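Local coordinates for sulfide-quinone reductase (Aquifex aeolicus, PDB 3HYW), which catalyses the FAD-dependent oxidation of hydrogen sulfide with a quinone as electron acceptor, building polysulfide chains that are released typically as cyclooctasulfur, at residues Ala2-Val7 / Asp27-Leu32; Glu72-Lys77 / Val88-Gly93; Glu79-Asp84 / Ala261-Lys266; Ile96-Leu101 / Lys287-Val292. All coordinates share one frame; numbering follows the deposited sequence.

All four contacts lie in the FAD-binding Rossmann-type part of the chain. The five-stranded parallel sheet, in the order 71-74, 29-33, 4-8, 100-103, 289-291, carries interaction 1 in its middle and interaction 4 at one edge, their centres about 10 Å apart. A three-stranded antiparallel sheet of strands 78-82, 87-90 and 95-97 supplies segments to interactions 2, 3 and 4. Interaction 1 closes first along the chain; interaction 3 alternates with both 2 and 4, so distant sequence returns to the early strands. Interactions 1 and 3, about 20 Å between centres, do not touch. Through strand 71-74 interaction 2 adjoins interaction 1 and reaches the FAD adenine; together these strands frame the cofactor-binding region.

Interaction 1 (Ala2-Val7 / Asp27-Leu32)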
# COMPACT_ATOMS: atom_id res chain seq x y z
N ALA A 2 -10.93 57.35 -17.97
CA ALA A 2 -10.63 55.92 -17.66
C ALA A 2 -11.48 55.38 -16.51
O ALA A 2 -11.88 56.13 -15.62
CB ALA A 2 -9.15 55.76 -17.35
N LYS A 3 -11.75 54.08 -16.55
CA LYS A 3 -12.48 53.41 -15.47
C LYS A 3 -11.57 53.23 -14.25
O LYS A 3 -10.35 53.39 -14.34
CB LYS A 3 -13.02 52.05 -15.93
CG LYS A 3 -14.11 52.10 -16.99
CD LYS A 3 -15.37 52.82 -16.51
CE LYS A 3 -16.38 52.99 -17.63
NZ LYS A 3 -15.92 53.98 -18.65
N HIS A 4 -12.17 52.88 -13.11
CA HIS A 4 -11.44 52.72 -11.86
C HIS A 4 -11.71 51.36 -11.23
O HIS A 4 -12.85 51.03 -10.91
CB HIS A 4 -11.78 53.85 -10.89
CG HIS A 4 -10.95 53.85 -9.64
ND1 HIS A 4 -11.40 54.38 -8.45
CD2 HIS A 4 -9.70 53.39 -9.40
CE1 HIS A 4 -10.46 54.25 -7.53
NE2 HIS A 4 -9.42 53.65 -8.08
N VAL A 5 -10.66 50.57 -11.07
CA VAL A 5 -10.76 49.30 -10.36
C VAL A 5 -10.11 49.42 -8.98
O VAL A 5 -8.98 49.89 -8.85
CB VAL A 5 -10.09 48.13 -11.13
CG1 VAL A 5 -10.18 46.83 -10.34
CG2 VAL A 5 -10.73 47.96 -12.49
N VAL A 6 -10.85 49.02 -7.95
CA VAL A 6 -10.28 48.88 -6.61
C VAL A 6 -9.99 47.41 -6.34
O VAL A 6 -10.86 46.55 -6.55
CB VAL A 6 -11.21 49.46 -5.51
CG1 VAL A 6 -10.70 49.10 -4.10
CG2 VAL A 6 -11.35 50.97 -5.66
N VAL A 7 -8.78 47.13 -5.88
CA VAL A 7 -8.37 45.80 -5.48
C VAL A 7 -8.11 45.81 -3.98
O VAL A 7 -7.29 46.59 -3.49
CB VAL A 7 -7.10 45.33 -6.23
CG1 VAL A 7 -6.69 43.93 -5.79
CG2 VAL A 7 -7.30 45.38 -7.75
N ASP A 27 -4.21 52.60 -19.50
CA ASP A 27 -4.88 53.82 -19.06
C ASP A 27 -5.87 53.62 -17.89
O ASP A 27 -6.32 54.59 -17.28
CB ASP A 27 -5.52 54.58 -20.24
CG ASP A 27 -6.81 53.95 -20.73
OD1 ASP A 27 -6.96 52.70 -20.66
OD2 ASP A 27 -7.69 54.72 -21.20
N LEU A 28 -6.16 52.36 -17.57
CA LEU A 28 -7.04 51.99 -16.46
C LEU A 28 -6.53 52.57 -15.14
O LEU A 28 -5.35 52.42 -14.82
CB LEU A 28 -7.09 50.47 -16.34
CG LEU A 28 -8.39 49.69 -16.13
CD1 LEU A 28 -8.10 48.33 -15.50
CD2 LEU A 28 -9.44 50.43 -15.33
N LYS A 29 -7.40 53.23 -14.38
CA LYS A 29 -7.03 53.64 -13.02
C LYS A 29 -7.19 52.45 -12.08
O LYS A 29 -8.23 51.78 -12.08
CB LYS A 29 -7.84 54.84 -12.55
CG LYS A 29 -7.38 55.41 -11.21
CD LYS A 29 -8.26 56.57 -10.73
CE LYS A 29 -7.85 57.03 -9.33
NZ LYS A 29 -8.82 57.99 -8.74
N ILE A 30 -6.15 52.17 -11.30
CA ILE A 30 -6.14 51.01 -10.41
C ILE A 30 -5.64 51.40 -9.03
O ILE A 30 -4.56 51.98 -8.89
CB ILE A 30 -5.27 49.84 -10.97
CG1 ILE A 30 -5.77 49.40 -12.36
CG2 ILE A 30 -5.25 48.66 -10.00
CD1 ILE A 30 -4.78 48.59 -13.15
N THR A 31 -6.44 51.08 -8.02
CA THR A 31 -6.08 51.35 -6.64
C THR A 31 -6.05 50.02 -5.89
O THR A 31 -7.01 49.24 -5.94
CB THR A 31 -7.09 52.31 -5.97
OG1 THR A 31 -7.15 53.53 -6.73
CG2 THR A 31 -6.68 52.63 -4.54
N LEU A 32 -4.93 49.77 -5.22
CA LEU A 32 -4.80 48.59 -4.37
C LEU A 32 -4.79 49.02 -2.91
O LEU A 32 -4.00 49.88 -2.50
CB LEU A 32 -3.54 47.80 -4.73
CG LEU A 32 -3.40 46.39 -4.13
CD1 LEU A 32 -2.84 45.41 -5.16
CD2 LEU A 32 -2.52 46.40 -2.89
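Lys-29 and His-4 pair across the first beta-alpha-beta unit of the Rossmann-type fold, where strands 4-8 and 29-33 lie side by side and parallel, joined by helix 12-24. Lys-29 has CG anti to the backbone N (chi1 -173°) and an extended chain, which carries its methylenes obliquely across one face of the imidazole. Its CB lies 3.4 Å from Lys-3 O; CG comes within 3.6 Å of His-4 CD2; CD sits over the ring face toward its rim, a CH-pi contact 4.0 Å from the His-4 centroid; CE passes 3.9 Å from His-4 NE2. The NZ beyond is near the imidazole without touching it, and a long aliphatic chain with a polar tip suits this solvent-exposed end of the strand pair.

Parallel ladder bonds join the backbones: Lys-29 N to Lys-3 O, Val-5 N to Lys-29 O, Thr-31 N to Val-5 O and Val-7 N to Thr-31 O. On the other face, beta-branched and leucine side chains suit the buried sheet: Val-5 CG2 meets Leu-28 CD2 at 4.0 Å, and Leu-21 of helix 12-24 covers both. Thr-31 OG1, itself bonded to Glu-72 on strand 71-74, takes a nearly straight bond (163°) from His-4 NE2 at the ring edge, 2.6 Å away.

Interaction 2 (Glu72-Lys77 / Val88-Gly93). With FAD (flavin-adenine dinucleotide), chain G; SO4 (sulfate ion), chain N.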
# COMPACT_ATOMS: atom_id res chain seq x y z
N GLU A 72 -2.13 52.99 -7.55
CA GLU A 72 -2.21 53.73 -6.29
C GLU A 72 -2.29 52.73 -5.14
O GLU A 72 -3.11 51.82 -5.16
CB GLU A 72 -3.43 54.66 -6.30
CG GLU A 72 -3.62 55.45 -5.00
CD GLU A 72 -4.98 56.13 -4.92
OE1 GLU A 72 -5.94 55.65 -5.57
OE2 GLU A 72 -5.09 57.14 -4.19
N PHE A 73 -1.41 52.90 -4.15
CA PHE A 73 -1.40 52.04 -2.98
C PHE A 73 -1.93 52.79 -1.76
O PHE A 73 -1.45 53.87 -1.42
CB PHE A 73 0.02 51.52 -2.70
CG PHE A 73 0.11 50.55 -1.55
CD1 PHE A 73 0.96 50.81 -0.47
CD2 PHE A 73 -0.64 49.37 -1.55
CE1 PHE A 73 1.05 49.91 0.59
CE2 PHE A 73 -0.55 48.47 -0.49
CZ PHE A 73 0.29 48.74 0.58
N ILE A 74 -2.94 52.21 -1.12
CA ILE A 74 -3.46 52.70 0.15
C ILE A 74 -3.14 51.65 1.21
O ILE A 74 -3.71 50.56 1.21
CB ILE A 74 -4.98 52.99 0.08
CG1 ILE A 74 -5.27 54.08 -0.96
CG2 ILE A 74 -5.52 53.42 1.47
CD1 ILE A 74 -6.73 54.24 -1.32
N ASN A 75 -2.21 51.99 2.10
CA ASN A 75 -1.82 51.08 3.17
C ASN A 75 -2.77 51.22 4.36
O ASN A 75 -2.42 51.78 5.40
CB ASN A 75 -0.36 51.31 3.60
CG ASN A 75 0.14 50.25 4.56
OD1 ASN A 75 -0.43 49.15 4.65
ND2 ASN A 75 1.21 50.56 5.28
N GLU A 76 -3.98 50.70 4.17
CA GLU A 76 -5.02 50.69 5.18
C GLU A 76 -5.81 49.41 5.05
O GLU A 76 -5.89 48.82 3.97
CB GLU A 76 -5.99 51.84 4.96
CG GLU A 76 -5.54 53.18 5.43
CD GLU A 76 -6.70 54.13 5.56
OE1 GLU A 76 -7.50 53.95 6.51
OE2 GLU A 76 -6.83 55.04 4.72
N LYS A 77 -6.42 49.00 6.15
CA LYS A 77 -7.40 47.94 6.13
C LYS A 77 -8.69 48.46 5.49
O LYS A 77 -9.19 49.53 5.88
CB LYS A 77 -7.66 47.47 7.56
CG LYS A 77 -8.60 46.29 7.71
CD LYS A 77 -8.84 46.02 9.19
CE LYS A 77 -10.32 45.93 9.49
NZ LYS A 77 -10.58 45.38 10.87
N VAL A 88 -15.93 51.52 -1.28
CA VAL A 88 -15.19 50.86 -0.22
C VAL A 88 -14.80 51.92 0.80
O VAL A 88 -14.39 53.04 0.43
CB VAL A 88 -13.91 50.16 -0.77
CG1 VAL A 88 -13.19 49.37 0.34
CG2 VAL A 88 -14.26 49.22 -1.91
N THR A 89 -14.92 51.59 2.08
CA THR A 89 -14.51 52.49 3.14
C THR A 89 -13.37 51.86 3.92
O THR A 89 -13.44 50.69 4.29
CB THR A 89 -15.68 52.82 4.10
OG1 THR A 89 -16.87 53.07 3.33
CG2 THR A 89 -15.36 54.05 4.95
N THR A 90 -12.32 52.64 4.16
CA THR A 90 -11.17 52.16 4.92
C THR A 90 -11.36 52.39 6.42
O THR A 90 -12.30 53.06 6.83
CB THR A 90 -9.84 52.80 4.44
OG1 THR A 90 -9.90 54.22 4.65
CG2 THR A 90 -9.60 52.51 2.97
N GLN A 91 -10.46 51.82 7.22
CA GLN A 91 -10.52 51.93 8.68
C GLN A 91 -10.49 53.38 9.18
O GLN A 91 -11.16 53.71 10.15
CB GLN A 91 -9.39 51.11 9.31
CG GLN A 91 -9.58 50.79 10.79
CD GLN A 91 -8.88 49.51 11.23
OE1 GLN A 91 -7.79 49.18 10.75
NE2 GLN A 91 -9.50 48.77 12.15
N SER A 92 -9.73 54.24 8.50
CA SER A 92 -9.66 55.66 8.86
C SER A 92 -10.88 56.44 8.38
O SER A 92 -11.06 57.62 8.73
CB SER A 92 -8.37 56.30 8.32
OG SER A 92 -8.41 56.39 6.91
N GLY A 93 -11.72 55.79 7.57
CA GLY A 93 -12.99 56.36 7.13
C GLY A 93 -12.99 56.90 5.72
O GLY A 93 -14.00 57.44 5.27
PA FAD G . -2.71 36.44 0.58
O1A FAD G . -1.57 36.21 -0.38
O2A FAD G . -2.57 35.98 2.00
O5B FAD G . -2.99 38.01 0.55
C5B FAD G . -4.09 38.64 1.20
C4B FAD G . -3.74 40.11 1.33
O4B FAD G . -4.89 40.85 1.74
C3B FAD G . -2.69 40.34 2.40
O3B FAD G . -1.77 41.32 1.94
C2B FAD G . -3.49 40.86 3.58
O2B FAD G . -2.70 41.69 4.43
C1B FAD G . -4.58 41.65 2.88
N9A FAD G . -5.82 41.87 3.68
C8A FAD G . -6.43 41.00 4.51
N7A FAD G . -7.54 41.59 5.02
C5A FAD G . -7.61 42.84 4.51
C6A FAD G . -8.49 43.90 4.67
N6A FAD G . -9.57 43.78 5.49
N1A FAD G . -8.28 45.06 4.00
C2A FAD G . -7.22 45.20 3.18
N3A FAD G . -6.34 44.20 3.02
C4A FAD G . -6.52 43.01 3.66
N1 FAD G . 0.23 27.72 -2.49
C2 FAD G . 1.03 27.12 -3.42
O2 FAD G . 0.64 27.04 -4.60
N3 FAD G . 2.24 26.61 -3.09
C4 FAD G . 2.68 26.69 -1.82
O4 FAD G . 3.90 26.17 -1.47
C4X FAD G . 1.89 27.29 -0.85
N5 FAD G . 2.34 27.36 0.42
C5X FAD G . 1.59 27.96 1.38
C6 FAD G . 2.09 28.03 2.69
C7 FAD G . 1.33 28.63 3.69
C7M FAD G . 1.90 28.68 5.10
C8 FAD G . 0.08 29.15 3.38
C8M FAD G . -0.80 29.81 4.43
C9 FAD G . -0.41 29.07 2.07
C9A FAD G . 0.34 28.48 1.05
N10 FAD G . -0.12 28.41 -0.24
C10 FAD G . 0.64 27.82 -1.19
C1' FAD G . -1.47 28.90 -0.57
C2' FAD G . -1.66 30.22 -1.29
O2' FAD G . -0.83 30.28 -2.46
C3' FAD G . -1.42 31.37 -0.32
O3' FAD G . -2.33 31.25 0.80
C4' FAD G . -1.61 32.72 -1.00
O4' FAD G . -0.98 33.72 -0.18
C5' FAD G . -3.09 33.05 -1.18
O5' FAD G . -3.23 34.27 -1.90
P FAD G . -4.36 35.36 -1.53
O1P FAD G . -4.17 36.54 -2.44
O2P FAD G . -5.72 34.70 -1.45
O3P FAD G . -4.04 35.78 -0.01
S SO4 N . -11.30 42.22 8.38
O1 SO4 N . -10.97 42.99 9.56
O2 SO4 N . -11.89 40.96 8.83
O3 SO4 N . -12.24 42.95 7.53
O4 SO4 N . -10.07 41.96 7.64
O HOH W 1 -5.95 50.29 8.65
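Glu-76 reaches with its carboxylate into the type I beta turn Thr-90 to Gly-93, which closes the hairpin between strands 87-90 and 95-97 beside the FAD pocket. Its OE1 accepts two bonds from Ser-92: OG donates from the syn side at 2.6 Å, tilted 28° out of the carboxylate plane, and the backbone N gives another at 3.0 Å. Thr-90 OG1 adds a weak, unsettled contact to the same carboxylate. An anion suits a turn that offers an N-H and hydroxyls together, and an alanine in place of Glu-76 would probably leave the Ser-92 N-H and hydroxyl without their acceptor and the turn less firmly held.

Next, Gln-91 N donates to Lys-77 O at 2.9 Å, while a water accepts from Lys-77 N and donates to Gln-91 OE1. Packing is lighter: Glu-76 CB lies 4.0 Å from Thr-90 CB, and Ile-74 CG2 meets Thr-90 CG2. The methylenes of Lys-77 pass the adenine of FAD: with CG anti to the backbone N (chi1 -176°), CG lies 3.5 Å from FAD N6A. At the tip, NZ donates to O1 of a sulfate, an ion probably from the crystallisation medium, at 2.8 Å.

Interaction 3 (Glu79-Asp84 / Ala261-Lys266); sequences ESIDPD and ASAGDK
Ser-262 OG and the backbone of Ile-81 make the polar link between strand 78-82 and the turn that follows helix 258-261. Ile-81 N donates to Ser-262 OG at 2.9 Å, with an angle of 152° at the hydrogen. The serine hydroxyl is also hydrogen-bonded to Val-259 O, so one small polar group connects the edge strand to the preceding helical turn. Its chi1 of 74° places OG between its own backbone N and carbonyl carbon, and the short side chain allows OG to come as near as 3.2 Å to Ser-80 CA. Substituting alanine for Ser-262 would probably leave the N-H of Ile-81 without this acceptor and Val-259 O without its hydroxyl mate.

The apolar contacts centre on Ala-263 CB, which lies 4.1 Å from Ile-81 CB and 4.2 Å from Pro-83 CG; a methyl group is small enough to let the two backbones come together. Backbone oxygens are met by carbon as well: Ala-263 CA makes a C-H...O contact with Ile-81 O, and Pro-83 CG lies 3.6 Å from Ala-263 O.

Backbone shape completes the account. Ala-261 to Gly-264 form a type I beta turn, and Gly-264 leaves helical angles with a positive phi of 93°, a conformation in which a CB would press on the preceding carbonyl oxygen. On the strand, Glu-79 and Ser-80 both face Thr-89 in a classic beta bulge. Through them strand 87-90 pairs with strand 78-82, and the turn after helix 258-261 meets the same strand 78-82 at Ile-81, which packs on Leu-101 and Ile-103 of strand 100-103.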
# COMPACT_ATOMS: atom_id res chain seq x y z
N GLU A 79 -12.46 48.40 5.44
CA GLU A 79 -13.37 48.15 6.56
C GLU A 79 -14.75 47.67 6.11
O GLU A 79 -15.30 46.72 6.66
CB GLU A 79 -13.49 49.42 7.42
CG GLU A 79 -14.40 49.31 8.63
CD GLU A 79 -14.49 50.61 9.42
OE1 GLU A 79 -15.16 51.56 8.95
OE2 GLU A 79 -13.89 50.67 10.51
N SER A 80 -15.31 48.34 5.10
CA SER A 80 -16.60 47.93 4.57
C SER A 80 -16.73 48.15 3.07
O SER A 80 -15.96 48.89 2.46
CB SER A 80 -17.76 48.59 5.34
OG SER A 80 -17.82 49.98 5.12
N ILE A 81 -17.72 47.48 2.49
CA ILE A 81 -18.05 47.60 1.08
C ILE A 81 -19.54 47.89 0.97
O ILE A 81 -20.36 47.17 1.54
CB ILE A 81 -17.74 46.28 0.31
CG1 ILE A 81 -16.24 45.96 0.36
CG2 ILE A 81 -18.24 46.36 -1.14
CD1 ILE A 81 -15.90 44.51 0.01
N ASP A 82 -19.88 48.96 0.26
CA ASP A 82 -21.27 49.22 -0.11
C ASP A 82 -21.42 48.94 -1.60
O ASP A 82 -21.04 49.77 -2.44
CB ASP A 82 -21.69 50.66 0.25
CG ASP A 82 -23.16 50.95 -0.04
OD1 ASP A 82 -23.79 50.19 -0.82
OD2 ASP A 82 -23.69 51.95 0.49
N PRO A 83 -21.96 47.75 -1.95
CA PRO A 83 -22.03 47.31 -3.35
C PRO A 83 -23.11 48.03 -4.16
O PRO A 83 -23.05 48.02 -5.38
CB PRO A 83 -22.36 45.82 -3.23
CG PRO A 83 -23.09 45.70 -1.95
CD PRO A 83 -22.55 46.76 -1.03
N ASP A 84 -24.08 48.63 -3.47
CA ASP A 84 -25.13 49.40 -4.11
C ASP A 84 -24.62 50.78 -4.50
O ASP A 84 -25.02 51.34 -5.52
CB ASP A 84 -26.35 49.53 -3.19
CG ASP A 84 -26.94 48.18 -2.81
OD1 ASP A 84 -27.34 47.43 -3.72
OD2 ASP A 84 -27.02 47.88 -1.60
N ALA A 261 -18.31 40.41 4.74
CA ALA A 261 -19.57 40.35 5.49
C ALA A 261 -20.37 41.66 5.43
O ALA A 261 -21.60 41.64 5.42
CB ALA A 261 -19.31 39.96 6.95
N SER A 262 -19.67 42.79 5.35
CA SER A 262 -20.31 44.10 5.30
C SER A 262 -21.13 44.36 4.02
O SER A 262 -22.02 45.19 4.02
CB SER A 262 -19.27 45.21 5.49
OG SER A 262 -18.46 45.37 4.34
N ALA A 263 -20.83 43.62 2.95
CA ALA A 263 -21.52 43.79 1.67
C ALA A 263 -22.87 43.05 1.59
O ALA A 263 -23.60 43.17 0.60
CB ALA A 263 -20.60 43.36 0.51
N GLY A 264 -23.18 42.28 2.62
CA GLY A 264 -24.48 41.60 2.72
C GLY A 264 -24.44 40.19 2.16
O GLY A 264 -23.43 39.75 1.61
N ASP A 265 -25.57 39.49 2.29
CA ASP A 265 -25.63 38.05 2.02
C ASP A 265 -25.67 37.64 0.55
O ASP A 265 -25.67 36.45 0.24
CB ASP A 265 -26.77 37.38 2.82
CG ASP A 265 -28.15 37.92 2.48
OD1 ASP A 265 -28.35 38.48 1.38
OD2 ASP A 265 -29.06 37.78 3.33
N LYS A 266 -25.72 38.62 -0.36
CA LYS A 266 -25.55 38.37 -1.80
C LYS A 266 -24.07 38.32 -2.18
O LYS A 266 -23.71 37.81 -3.25
CB LYS A 266 -26.27 39.42 -2.65
CG LYS A 266 -27.76 39.63 -2.34
CD LYS A 266 -28.59 38.37 -2.58
CE LYS A 266 -30.06 38.62 -2.26
NZ LYS A 266 -30.31 38.87 -0.80

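Interaction 4 (Ile96-Leu101 / Lys287-Val292)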
# COMPACT_ATOMS: atom_id res chain seq x y z
N ILE A 96 -13.71 55.30 -0.99
CA ILE A 96 -13.16 55.11 -2.33
C ILE A 96 -14.24 54.52 -3.23
O ILE A 96 -14.80 53.46 -2.94
CB ILE A 96 -11.91 54.19 -2.29
CG1 ILE A 96 -10.83 54.81 -1.41
CG2 ILE A 96 -11.34 53.97 -3.69
CD1 ILE A 96 -10.24 53.87 -0.40
N GLU A 97 -14.55 55.23 -4.31
CA GLU A 97 -15.56 54.78 -5.26
C GLU A 97 -14.91 53.90 -6.31
O GLU A 97 -13.73 54.07 -6.64
CB GLU A 97 -16.25 55.99 -5.90
CG GLU A 97 -17.67 55.72 -6.36
CD GLU A 97 -18.58 56.91 -6.11
OE1 GLU A 97 -19.06 57.05 -4.96
OE2 GLU A 97 -18.81 57.70 -7.05
N TYR A 98 -15.66 52.93 -6.83
CA TYR A 98 -15.12 52.03 -7.85
C TYR A 98 -16.11 51.78 -8.98
O TYR A 98 -17.32 51.88 -8.79
CB TYR A 98 -14.66 50.69 -7.23
CG TYR A 98 -15.76 49.86 -6.59
CD1 TYR A 98 -15.95 49.86 -5.21
CD2 TYR A 98 -16.60 49.06 -7.38
CE1 TYR A 98 -16.96 49.08 -4.62
CE2 TYR A 98 -17.61 48.29 -6.80
CZ TYR A 98 -17.78 48.31 -5.43
OH TYR A 98 -18.78 47.55 -4.86
N ASP A 99 -15.57 51.47 -10.15
CA ASP A 99 -16.36 50.97 -11.27
C ASP A 99 -16.38 49.44 -11.21
O ASP A 99 -17.40 48.81 -11.49
CB ASP A 99 -15.76 51.46 -12.59
CG ASP A 99 -15.84 52.97 -12.73
OD1 ASP A 99 -16.91 53.53 -12.46
OD2 ASP A 99 -14.82 53.60 -13.10
N TYR A 100 -15.24 48.87 -10.83
CA TYR A 100 -15.12 47.43 -10.59
C TYR A 100 -14.36 47.20 -9.30
O TYR A 100 -13.47 47.98 -8.96
CB TYR A 100 -14.41 46.73 -11.75
CG TYR A 100 -15.05 46.96 -13.10
CD1 TYR A 100 -15.94 46.04 -13.64
CD2 TYR A 100 -14.75 48.11 -13.84
CE1 TYR A 100 -16.54 46.27 -14.87
CE2 TYR A 100 -15.34 48.35 -15.06
CZ TYR A 100 -16.23 47.43 -15.58
OH TYR A 100 -16.80 47.67 -16.80
N LEU A 101 -14.71 46.13 -8.58
CA LEU A 101 -14.06 45.79 -7.32
C LEU A 101 -13.53 44.36 -7.35
O LEU A 101 -14.26 43.43 -7.71
CB LEU A 101 -15.04 45.94 -6.14
CG LEU A 101 -14.54 45.50 -4.76
CD1 LEU A 101 -13.55 46.50 -4.21
CD2 LEU A 101 -15.68 45.29 -3.79
N LYS A 287 -22.44 42.42 -10.62
CA LYS A 287 -21.62 41.93 -11.72
C LYS A 287 -20.26 42.63 -11.84
O LYS A 287 -19.37 42.15 -12.56
CB LYS A 287 -22.40 42.00 -13.04
CG LYS A 287 -23.63 41.09 -13.06
CD LYS A 287 -24.10 40.79 -14.48
CE LYS A 287 -25.07 39.62 -14.52
NZ LYS A 287 -24.51 38.38 -13.88
N ASN A 288 -20.10 43.74 -11.13
CA ASN A 288 -18.84 44.48 -11.10
C ASN A 288 -17.96 44.13 -9.89
O ASN A 288 -16.92 44.77 -9.66
CB ASN A 288 -19.08 46.00 -11.20
CG ASN A 288 -19.79 46.57 -9.98
OD1 ASN A 288 -20.57 45.90 -9.32
ND2 ASN A 288 -19.52 47.84 -9.68
N ILE A 289 -18.37 43.12 -9.13
CA ILE A 289 -17.57 42.59 -8.02
C ILE A 289 -17.03 41.21 -8.38
O ILE A 289 -17.77 40.34 -8.84
CB ILE A 289 -18.37 42.51 -6.68
CG1 ILE A 289 -18.81 43.91 -6.23
CG2 ILE A 289 -17.53 41.83 -5.59
CD1 ILE A 289 -19.66 43.93 -4.97
N PHE A 290 -15.72 41.04 -8.19
CA PHE A 290 -15.03 39.80 -8.48
C PHE A 290 -14.27 39.37 -7.23
O PHE A 290 -13.88 40.20 -6.41
CB PHE A 290 -14.07 39.98 -9.67
CG PHE A 290 -14.77 40.31 -10.97
CD1 PHE A 290 -15.14 41.61 -11.27
CD2 PHE A 290 -15.04 39.31 -11.90
CE1 PHE A 290 -15.79 41.92 -12.46
CE2 PHE A 290 -15.68 39.61 -13.11
CZ PHE A 290 -16.06 40.91 -13.38
N GLY A 291 -14.08 38.06 -7.07
CA GLY A 291 -13.27 37.54 -5.97
C GLY A 291 -12.09 36.77 -6.53
O GLY A 291 -12.24 36.03 -7.51
N VAL A 292 -10.92 36.93 -5.92
CA VAL A 292 -9.72 36.22 -6.36
C VAL A 292 -8.99 35.70 -5.13
O VAL A 292 -8.79 36.44 -4.17
CB VAL A 292 -8.76 37.12 -7.20
CG1 VAL A 292 -7.47 36.40 -7.55
CG2 VAL A 292 -9.44 37.61 -8.47
O HOH W 2 -20.86 46.65 -6.52
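Asn-288 and Tyr-98 both turn CG into the position between backbone N and carbonyl carbon (chi1 67° and 64°), and this brings the amide to the edge of the phenol ring. Asn-288 ND2 lies near the ring plane, 3.5 Å from Tyr-98 CE2, with the amide and ring planes 40° apart. The same nitrogen donates to Asp-99 O at 3.0 Å; the acceptor lies in the amide plane, but the donor stands above the carbonyl plane of Asp-99. ND2 also bonds Asn-86 OD1, so a carboxamide serves well here: its N-H groups meet two oxygens, while Asn-288 OD1 lies 2.9 Å from a water that probably donates to it and is also 2.8 Å from Tyr-98 OH.

Carbon packing surrounds these polar groups: Ile-289 CD1 comes within 3.7 Å of Tyr-98 OH, and Leu-101 CB sits 3.5 Å above the centre of the Tyr-98 ring. Tyr-100 CD1 approaches Asn-288 CB obliquely and meets the edge of the Phe-290 ring, 4.3 Å from CE1. The hydroxyl of Tyr-100 reaches Asp-331 of helix 314-332, whose Val-324 and Ile-328 pack on Phe-290; large aromatic groups thus fill the layer between sheet and helix.

The backbones are joined by Leu-101 N to Asn-288 O and Phe-290 N to Leu-101 O, each 2.8 Å, on either side of the parallel bridge of Leu-101 with Ile-289. Strand 289-291 is thereby added beside strand 100-103 as an outermost strand, completing the five-stranded Rossmann-type sheet, as in the pyridine nucleotide-disulphide oxidoreductase fold to which it belongs.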